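Local coordinates for protein predicted transcriptional regulator (Clostridium thermocellum, PDB 1XMA) that probably regulates transcription by binding DNA as a dimer through a winged helix-turn-helix domain, as in other regulators of the PadR-like family, at residues B[45-50]-B[115-120]; B[58-63]-B[77-82]. One frame throughout, in Å; residues are numbered along the deposited sequence.

Contact 1: residues B[45-50]-B[115-120]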
ATOM      1  N   ILE B  45       1.304  -8.391   9.142  1.00 18.52           N
ATOM      2  CA  ILE B  45       1.921  -9.648   8.685  1.00 19.49           C
ATOM      3  C   ILE B  45       2.633 -10.429   9.826  1.00 20.65           C
ATOM      4  O   ILE B  45       2.535 -11.635   9.907  1.00 24.18           O
ATOM      5  CB  ILE B  45       2.922  -9.373   7.485  1.00 19.11           C
ATOM      6  CG1 ILE B  45       2.158  -8.916   6.230  1.00 18.21           C
ATOM      7  CG2 ILE B  45       3.850 -10.576   7.241  1.00 18.12           C
ATOM      8  CD1 ILE B  45       3.038  -8.558   5.014  1.00 16.53           C
ATOM      9  N   ILE B  46       3.355  -9.725  10.692  1.00 22.97           N
ATOM     10  CA  ILE B  46       4.006 -10.337  11.855  1.00 23.07           C
ATOM     11  C   ILE B  46       2.996 -10.837  12.871  1.00 23.72           C
ATOM     12  O   ILE B  46       3.153 -11.933  13.404  1.00 25.82           O
ATOM     13  CB  ILE B  46       5.011  -9.383  12.550  1.00 23.48           C
ATOM     14  CG1 ILE B  46       6.246  -9.176  11.653  1.00 24.49           C
ATOM     15  CG2 ILE B  46       5.423  -9.950  13.933  1.00 21.42           C
ATOM     16  CD1 ILE B  46       7.000  -7.880  11.904  1.00 24.44           C
ATOM     17  N   LEU B  47       1.951 -10.046  13.110  1.00 21.82           N
ATOM     18  CA  LEU B  47       0.838 -10.446  13.970  1.00 19.46           C
ATOM     19  C   LEU B  47       0.103 -11.669  13.434  1.00 22.08           C
ATOM     20  O   LEU B  47      -0.293 -12.568  14.197  1.00 21.91           O
ATOM     21  CB  LEU B  47      -0.138  -9.277  14.143  1.00 19.68           C
ATOM     22  CG  LEU B  47       0.386  -8.072  14.934  1.00 20.72           C
ATOM     23  CD1 LEU B  47      -0.647  -6.980  14.944  1.00 20.83           C
ATOM     24  CD2 LEU B  47       0.809  -8.465  16.382  1.00 19.50           C
ATOM     25  N   SER B  48      -0.075 -11.688  12.120  1.00 20.85           N
ATOM     26  CA  SER B  48      -0.726 -12.779  11.431  1.00 22.89           C
ATOM     27  C   SER B  48      -0.002 -14.123  11.683  1.00 21.51           C
ATOM     28  O   SER B  48      -0.641 -15.142  11.948  1.00 19.12           O
ATOM     29  CB  SER B  48      -0.765 -12.461   9.941  1.00 22.51           C
ATOM     30  OG  SER B  48      -1.263 -13.545   9.222  1.00 24.56           O
ATOM     31  N   LEU B  49       1.324 -14.107  11.603  1.00 18.96           N
ATOM     32  CA  LEU B  49       2.123 -15.289  11.912  1.00 20.89           C
ATOM     33  C   LEU B  49       2.054 -15.702  13.384  1.00 22.56           C
ATOM     34  O   LEU B  49       2.050 -16.907  13.699  1.00 23.65           O
ATOM     35  CB  LEU B  49       3.572 -15.108  11.471  1.00 18.61           C
ATOM     36  CG  LEU B  49       3.766 -15.238   9.957  1.00 20.63           C
ATOM     37  CD1 LEU B  49       5.133 -14.671   9.521  1.00 22.92           C
ATOM     38  CD2 LEU B  49       3.606 -16.684   9.499  1.00 15.51           C
ATOM     39  N   LEU B  50       1.974 -14.710  14.272  1.00 21.29           N
ATOM     40  CA  LEU B  50       1.867 -14.968  15.701  1.00 23.01           C
ATOM     41  C   LEU B  50       0.503 -15.519  16.106  1.00 26.14           C
ATOM     42  O   LEU B  50       0.391 -16.221  17.112  1.00 28.52           O
ATOM     43  CB  LEU B  50       2.237 -13.718  16.514  1.00 20.65           C
ATOM     44  CG  LEU B  50       3.735 -13.402  16.403  1.00 21.23           C
ATOM     45  CD1 LEU B  50       4.079 -12.046  17.009  1.00 17.72           C
ATOM     46  CD2 LEU B  50       4.596 -14.523  17.018  1.00 16.73           C
ATOM     47  N   ILE B 115      -4.531  -8.757  18.695  1.00 34.29           N
ATOM     48  CA  ILE B 115      -5.514  -9.445  17.845  1.00 33.12           C
ATOM     49  C   ILE B 115      -6.534  -8.435  17.304  1.00 33.03           C
ATOM     50  O   ILE B 115      -6.958  -8.527  16.158  1.00 31.79           O
ATOM     51  CB  ILE B 115      -6.207 -10.606  18.614  1.00 33.40           C
ATOM     52  CG1 ILE B 115      -5.318 -11.842  18.607  1.00 31.69           C
ATOM     53  CG2 ILE B 115      -7.569 -10.973  17.999  1.00 36.79           C
ATOM     54  CD1 ILE B 115      -5.479 -12.719  19.817  1.00 34.23           C
ATOM     55  N   LYS B 116      -6.897  -7.469  18.149  1.00 33.55           N
ATOM     56  CA  LYS B 116      -7.826  -6.406  17.801  1.00 35.10           C
ATOM     57  C   LYS B 116      -7.225  -5.395  16.818  1.00 34.47           C
ATOM     58  O   LYS B 116      -7.920  -4.912  15.910  1.00 34.50           O
ATOM     59  CB  LYS B 116      -8.337  -5.699  19.072  1.00 36.42           C
ATOM     60  N   TYR B 117      -5.946  -5.062  16.999  1.00 32.21           N
ATOM     61  CA  TYR B 117      -5.238  -4.250  16.016  1.00 30.39           C
ATOM     62  C   TYR B 117      -5.178  -4.961  14.654  1.00 32.55           C
ATOM     63  O   TYR B 117      -5.347  -4.325  13.595  1.00 31.20           O
ATOM     64  CB  TYR B 117      -3.848  -3.912  16.502  1.00 29.01           C
ATOM     65  CG  TYR B 117      -2.926  -3.267  15.459  1.00 28.76           C
ATOM     66  CD1 TYR B 117      -1.998  -4.032  14.774  1.00 26.21           C
ATOM     67  CD2 TYR B 117      -2.965  -1.878  15.195  1.00 31.36           C
ATOM     68  CE1 TYR B 117      -1.134  -3.477  13.850  1.00 28.93           C
ATOM     69  CE2 TYR B 117      -2.078  -1.285  14.245  1.00 29.90           C
ATOM     70  CZ  TYR B 117      -1.164  -2.110  13.583  1.00 30.53           C
ATOM     71  OH  TYR B 117      -0.281  -1.606  12.637  1.00 31.00           O
ATOM     72  N   TYR B 118      -4.927  -6.270  14.690  1.00 32.24           N
ATOM     73  CA  TYR B 118      -4.889  -7.092  13.489  1.00 31.65           C
ATOM     74  C   TYR B 118      -6.229  -7.043  12.736  1.00 33.67           C
ATOM     75  O   TYR B 118      -6.256  -6.879  11.504  1.00 32.91           O
ATOM     76  CB  TYR B 118      -4.515  -8.546  13.850  1.00 29.27           C
ATOM     77  CG  TYR B 118      -4.674  -9.511  12.690  1.00 29.23           C
ATOM     78  CD1 TYR B 118      -3.648  -9.684  11.748  1.00 28.72           C
ATOM     79  CD2 TYR B 118      -5.868 -10.234  12.513  1.00 26.51           C
ATOM     80  CE1 TYR B 118      -3.817 -10.571  10.650  1.00 28.12           C
ATOM     81  CE2 TYR B 118      -6.032 -11.110  11.457  1.00 27.23           C
ATOM     82  CZ  TYR B 118      -5.004 -11.273  10.522  1.00 28.52           C
ATOM     83  OH  TYR B 118      -5.185 -12.144   9.471  1.00 29.79           O
ATOM     84  N   LYS B 119      -7.336  -7.179  13.473  1.00 34.50           N
ATOM     85  CA  LYS B 119      -8.674  -7.208  12.843  1.00 36.45           C
ATOM     86  C   LYS B 119      -9.056  -5.863  12.209  1.00 34.12           C
ATOM     87  O   LYS B 119      -9.680  -5.830  11.138  1.00 32.74           O
ATOM     88  CB  LYS B 119      -9.748  -7.676  13.832  1.00 38.82           C
ATOM     89  CG  LYS B 119      -9.631  -9.142  14.209  1.00 41.38           C
ATOM     90  CD  LYS B 119     -10.915  -9.667  14.821  1.00 46.31           C
ATOM     91  CE  LYS B 119     -11.010  -9.356  16.313  1.00 48.05           C
ATOM     92  NZ  LYS B 119     -12.002 -10.258  16.999  1.00 50.00           N
ATOM     93  N   GLN B 120      -8.666  -4.772  12.873  1.00 30.13           N
ATOM     94  CA  GLN B 120      -8.825  -3.424  12.346  1.00 34.52           C
ATOM     95  C   GLN B 120      -8.052  -3.251  11.032  1.00 32.73           C
ATOM     96  O   GLN B 120      -8.576  -2.716  10.050  1.00 27.53           O
ATOM     97  CB  GLN B 120      -8.349  -2.371  13.369  1.00 36.34           C
ATOM     98  CG  GLN B 120      -8.743  -0.925  12.965  1.00 44.91           C
ATOM     99  CD  GLN B 120      -7.854   0.170  13.577  1.00 47.05           C
ATOM    100  OE1 GLN B 120      -8.311   0.963  14.427  1.00 50.82           O
ATOM    101  NE2 GLN B 120      -6.577   0.233  13.133  1.00 50.53           N
TER

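Contact 2: residues B[58-63]-B[77-82]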
ATOM      1  N   TYR B  58      14.121 -15.158  13.481  1.00 26.96           N
ATOM      2  CA  TYR B  58      14.496 -15.878  12.264  1.00 27.31           C
ATOM      3  C   TYR B  58      13.388 -16.722  11.640  1.00 25.00           C
ATOM      4  O   TYR B  58      13.224 -16.727  10.417  1.00 30.22           O
ATOM      5  CB  TYR B  58      15.749 -16.737  12.409  1.00 31.77           C
ATOM      6  CG  TYR B  58      16.055 -17.411  11.068  1.00 33.24           C
ATOM      7  CD1 TYR B  58      16.394 -16.632   9.933  1.00 32.11           C
ATOM      8  CD2 TYR B  58      15.941 -18.805  10.909  1.00 32.66           C
ATOM      9  CE1 TYR B  58      16.653 -17.216   8.706  1.00 33.63           C
ATOM     10  CE2 TYR B  58      16.193 -19.409   9.665  1.00 34.26           C
ATOM     11  CZ  TYR B  58      16.552 -18.599   8.570  1.00 34.46           C
ATOM     12  OH  TYR B  58      16.814 -19.159   7.342  1.00 35.54           O
ATOM     13  N   GLU B  59      12.639 -17.436  12.458  1.00 24.50           N
ATOM     14  CA  GLU B  59      11.499 -18.196  11.955  1.00 24.09           C
ATOM     15  C   GLU B  59      10.461 -17.315  11.252  1.00 24.28           C
ATOM     16  O   GLU B  59       9.902 -17.708  10.233  1.00 24.37           O
ATOM     17  CB  GLU B  59      10.832 -18.939  13.088  1.00 24.25           C
ATOM     18  CG  GLU B  59       9.742 -19.863  12.617  1.00 27.19           C
ATOM     19  CD  GLU B  59       9.255 -20.758  13.701  1.00 28.37           C
ATOM     20  OE1 GLU B  59       9.520 -21.968  13.595  1.00 30.99           O
ATOM     21  OE2 GLU B  59       8.621 -20.257  14.660  1.00 28.84           O
ATOM     22  N   ILE B  60      10.206 -16.132  11.808  1.00 24.16           N
ATOM     23  CA  ILE B  60       9.204 -15.195  11.265  1.00 23.82           C
ATOM     24  C   ILE B  60       9.573 -14.693   9.865  1.00 23.98           C
ATOM     25  O   ILE B  60       8.758 -14.770   8.944  1.00 22.40           O
ATOM     26  CB  ILE B  60       8.937 -14.037  12.284  1.00 28.06           C
ATOM     27  CG1 ILE B  60       8.179 -14.606  13.493  1.00 26.66           C
ATOM     28  CG2 ILE B  60       8.230 -12.812  11.627  1.00 27.82           C
ATOM     29  CD1 ILE B  60       7.656 -13.590  14.457  1.00 31.44           C
ATOM     30  N   SER B  61      10.809 -14.205   9.703  1.00 26.20           N
ATOM     31  CA  SER B  61      11.315 -13.742   8.399  1.00 28.82           C
ATOM     32  C   SER B  61      11.439 -14.878   7.376  1.00 28.42           C
ATOM     33  O   SER B  61      11.144 -14.699   6.186  1.00 27.48           O
ATOM     34  CB  SER B  61      12.675 -13.058   8.556  1.00 33.04           C
ATOM     35  OG  SER B  61      13.669 -13.996   8.905  1.00 37.34           O
ATOM     36  N   LYS B  62      11.892 -16.037   7.840  1.00 26.52           N
ATOM     37  CA  LYS B  62      11.890 -17.223   7.009  1.00 27.03           C
ATOM     38  C   LYS B  62      10.470 -17.512   6.519  1.00 24.22           C
ATOM     39  O   LYS B  62      10.260 -17.759   5.339  1.00 25.64           O
ATOM     40  CB  LYS B  62      12.465 -18.422   7.779  1.00 28.97           C
ATOM     41  CG  LYS B  62      12.563 -19.712   6.969  1.00 29.28           C
ATOM     42  CD  LYS B  62      13.358 -20.770   7.706  1.00 30.16           C
ATOM     43  CE  LYS B  62      12.473 -21.531   8.715  1.00 34.86           C
ATOM     44  NZ  LYS B  62      13.190 -22.714   9.345  1.00 36.22           N
ATOM     45  N   ASN B  63       9.506 -17.463   7.428  1.00 22.44           N
ATOM     46  CA  ASN B  63       8.112 -17.746   7.095  1.00 24.47           C
ATOM     47  C   ASN B  63       7.506 -16.728   6.123  1.00 24.45           C
ATOM     48  O   ASN B  63       6.780 -17.105   5.195  1.00 26.26           O
ATOM     49  CB  ASN B  63       7.265 -17.850   8.359  1.00 26.75           C
ATOM     50  CG  ASN B  63       7.308 -19.240   8.979  1.00 29.47           C
ATOM     51  OD1 ASN B  63       7.444 -20.230   8.273  1.00 32.83           O
ATOM     52  ND2 ASN B  63       7.182 -19.314  10.300  1.00 26.02           N
ATOM     53  N   THR B  77      16.520  -5.061  10.034  1.00 37.10           N
ATOM     54  CA  THR B  77      16.222  -3.787  10.708  1.00 38.01           C
ATOM     55  C   THR B  77      14.724  -3.487  10.713  1.00 35.96           C
ATOM     56  O   THR B  77      14.178  -3.060  11.732  1.00 36.28           O
ATOM     57  CB  THR B  77      16.992  -2.576  10.104  1.00 40.08           C
ATOM     58  OG1 THR B  77      16.665  -2.425   8.722  1.00 39.29           O
ATOM     59  CG2 THR B  77      18.521  -2.742  10.272  1.00 41.05           C
ATOM     60  N   THR B  78      14.069  -3.724   9.577  1.00 35.12           N
ATOM     61  CA  THR B  78      12.597  -3.653   9.477  1.00 35.12           C
ATOM     62  C   THR B  78      11.895  -4.579  10.464  1.00 32.16           C
ATOM     63  O   THR B  78      10.973  -4.169  11.165  1.00 32.62           O
ATOM     64  CB  THR B  78      12.115  -3.977   8.056  1.00 35.60           C
ATOM     65  OG1 THR B  78      12.856  -3.179   7.115  1.00 39.37           O
ATOM     66  CG2 THR B  78      10.622  -3.683   7.917  1.00 29.83           C
ATOM     67  N   LEU B  79      12.361  -5.824  10.533  1.00 33.09           N
ATOM     68  CA  LEU B  79      11.747  -6.822  11.392  1.00 32.81           C
ATOM     69  C   LEU B  79      11.936  -6.486  12.867  1.00 32.11           C
ATOM     70  O   LEU B  79      10.970  -6.490  13.650  1.00 29.25           O
ATOM     71  CB  LEU B  79      12.294  -8.222  11.068  1.00 32.66           C
ATOM     72  CG  LEU B  79      11.730  -9.442  11.822  1.00 33.67           C
ATOM     73  CD1 LEU B  79      10.221  -9.549  11.671  1.00 33.04           C
ATOM     74  CD2 LEU B  79      12.414 -10.732  11.361  1.00 32.73           C
ATOM     75  N   TYR B  80      13.173  -6.177  13.252  1.00 32.63           N
ATOM     76  CA  TYR B  80      13.476  -5.982  14.670  1.00 34.29           C
ATOM     77  C   TYR B  80      13.005  -4.646  15.260  1.00 33.43           C
ATOM     78  O   TYR B  80      12.721  -4.570  16.462  1.00 34.29           O
ATOM     79  CB  TYR B  80      14.932  -6.333  14.998  1.00 36.22           C
ATOM     80  CG  TYR B  80      15.187  -7.840  14.853  1.00 38.65           C
ATOM     81  CD1 TYR B  80      15.637  -8.380  13.644  1.00 38.37           C
ATOM     82  CD2 TYR B  80      14.940  -8.720  15.913  1.00 38.88           C
ATOM     83  CE1 TYR B  80      15.856  -9.755  13.495  1.00 38.73           C
ATOM     84  CE2 TYR B  80      15.155 -10.098  15.775  1.00 38.37           C
ATOM     85  CZ  TYR B  80      15.615 -10.608  14.568  1.00 39.62           C
ATOM     86  OH  TYR B  80      15.829 -11.981  14.430  1.00 38.66           O
ATOM     87  N   SER B  81      12.853  -3.616  14.433  1.00 29.96           N
ATOM     88  CA  SER B  81      12.146  -2.417  14.933  1.00 30.81           C
ATOM     89  C   SER B  81      10.624  -2.598  14.995  1.00 28.31           C
ATOM     90  O   SER B  81       9.936  -1.910  15.762  1.00 28.57           O
ATOM     91  CB  SER B  81      12.537  -1.145  14.168  1.00 32.04           C
ATOM     92  OG  SER B  81      12.353  -1.310  12.795  1.00 37.95           O
ATOM     93  N   ALA B  82      10.098  -3.535  14.197  1.00 29.82           N
ATOM     94  CA  ALA B  82       8.673  -3.882  14.257  1.00 26.04           C
ATOM     95  C   ALA B  82       8.317  -4.601  15.567  1.00 26.11           C
ATOM     96  O   ALA B  82       7.315  -4.264  16.215  1.00 27.49           O
ATOM     97  CB  ALA B  82       8.263  -4.705  13.035  1.00 26.17           C
TER

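Contact 1: residues B[45-50]-B[115-120]
L47 and Y118 mark the closest backbone approach of these two helical segments, their CA atoms lying 6.7 Å apart. The axes of 45-50 and 115-120 come no nearer than 9.8 Å and cross at -124°, so the helices run roughly counter to each other at a steep angle and meet over a short patch. L47 points toward the second helix. Its CD1 meets the Y117 ring at the edge, in the ring plane, 3.2 Å from CD1 of Y117, a separation below normal carbon-carbon contact and therefore doubtful; the two side chains cross at about a right angle. Y118 fills the neighbouring place: with CG anti to the backbone N (chi1 171°), its ring is carried toward helix 35-52, where CE1 lies 3.7 Å from CB of S48 and CD1 lies 4.3 Å from CB of L47. Both approaches to that ring are oblique. Y117 also stacks with the ring of Y91. The hydroxyls of S48 and Y118 are 4.2 Å apart, OG to OH, too far to bond with each other; both bond to the backbone O of F135 of the second subunit, and Y118 OH also bonds to N of K137 there. The chemistry is thus divided: between the segments the cohesion is apolar, while the polar ends converge on a neighbouring subunit's C-terminal region, making this helix crossing part of the dimer interface.

Contact 2: residues B[58-63]-B[77-82]
Y58 comes up against the second helix through its backbone: its N lies 3.7 Å from OH of Y80, close but not hydrogen-bonded. The Y58 side chain points away from 77-82, and its hydroxyl hydrogen-bonds to the guanidinium of R65, about two turns further along the same helix. I60 faces the other segment. With CG2 anti to the backbone N, this methyl extends to CD1 of L79 at 3.8 Å, the two side chains crossing obliquely. S61 follows, and its CA is the one nearest to L79 CA, at 7.6 Å. CB of S61 touches CD2 of L79 at 3.7 Å, so the two methyls of one leucine are shared between successive residues of the first helix. With chi1 at 69° the S61 hydroxyl folds back over its own helix, and OG donates a hydrogen bond to O of Y58 at 3.2 Å, 33° out of the carbonyl plane. That oxygen also accepts from N of K62, on the same face of its plane. The axes stay 11.0 Å apart at closest and cross at 126°, as expected of a helix-turn-helix pair, with 76-88 the probable recognition helix by analogy with winged-helix proteins. I74 of the intervening loop packs on both S61 and L79, and helix 35-52 packs against the second helix, I46 touching L79 and A82, while E59 OE2 hydrogen-bonds to OG of S55, tying helix 57-67 to the start of strand 55-56.

From the N terminus, helix 35-52 supplies the first half of contact 1; the chain then passes strand 55-56 and helix 57-67 and, after a connection through 68-75, enters helix 76-88, closing contact 2 with 13 residues between its segments. It continues through the antiparallel strands 92-96 and 106-110 before helix 112-135 returns to close contact 1, whose 64-residue loop therefore encloses contact 2 entirely. Their centres are 15 Å apart, yet they touch through helix 35-52: CD1 of L49 lies 3.7 Å from O of I60 and 4.0 Å from CB of N63. One helix thereby joins the helix-turn-helix pair to the long C-terminal helix.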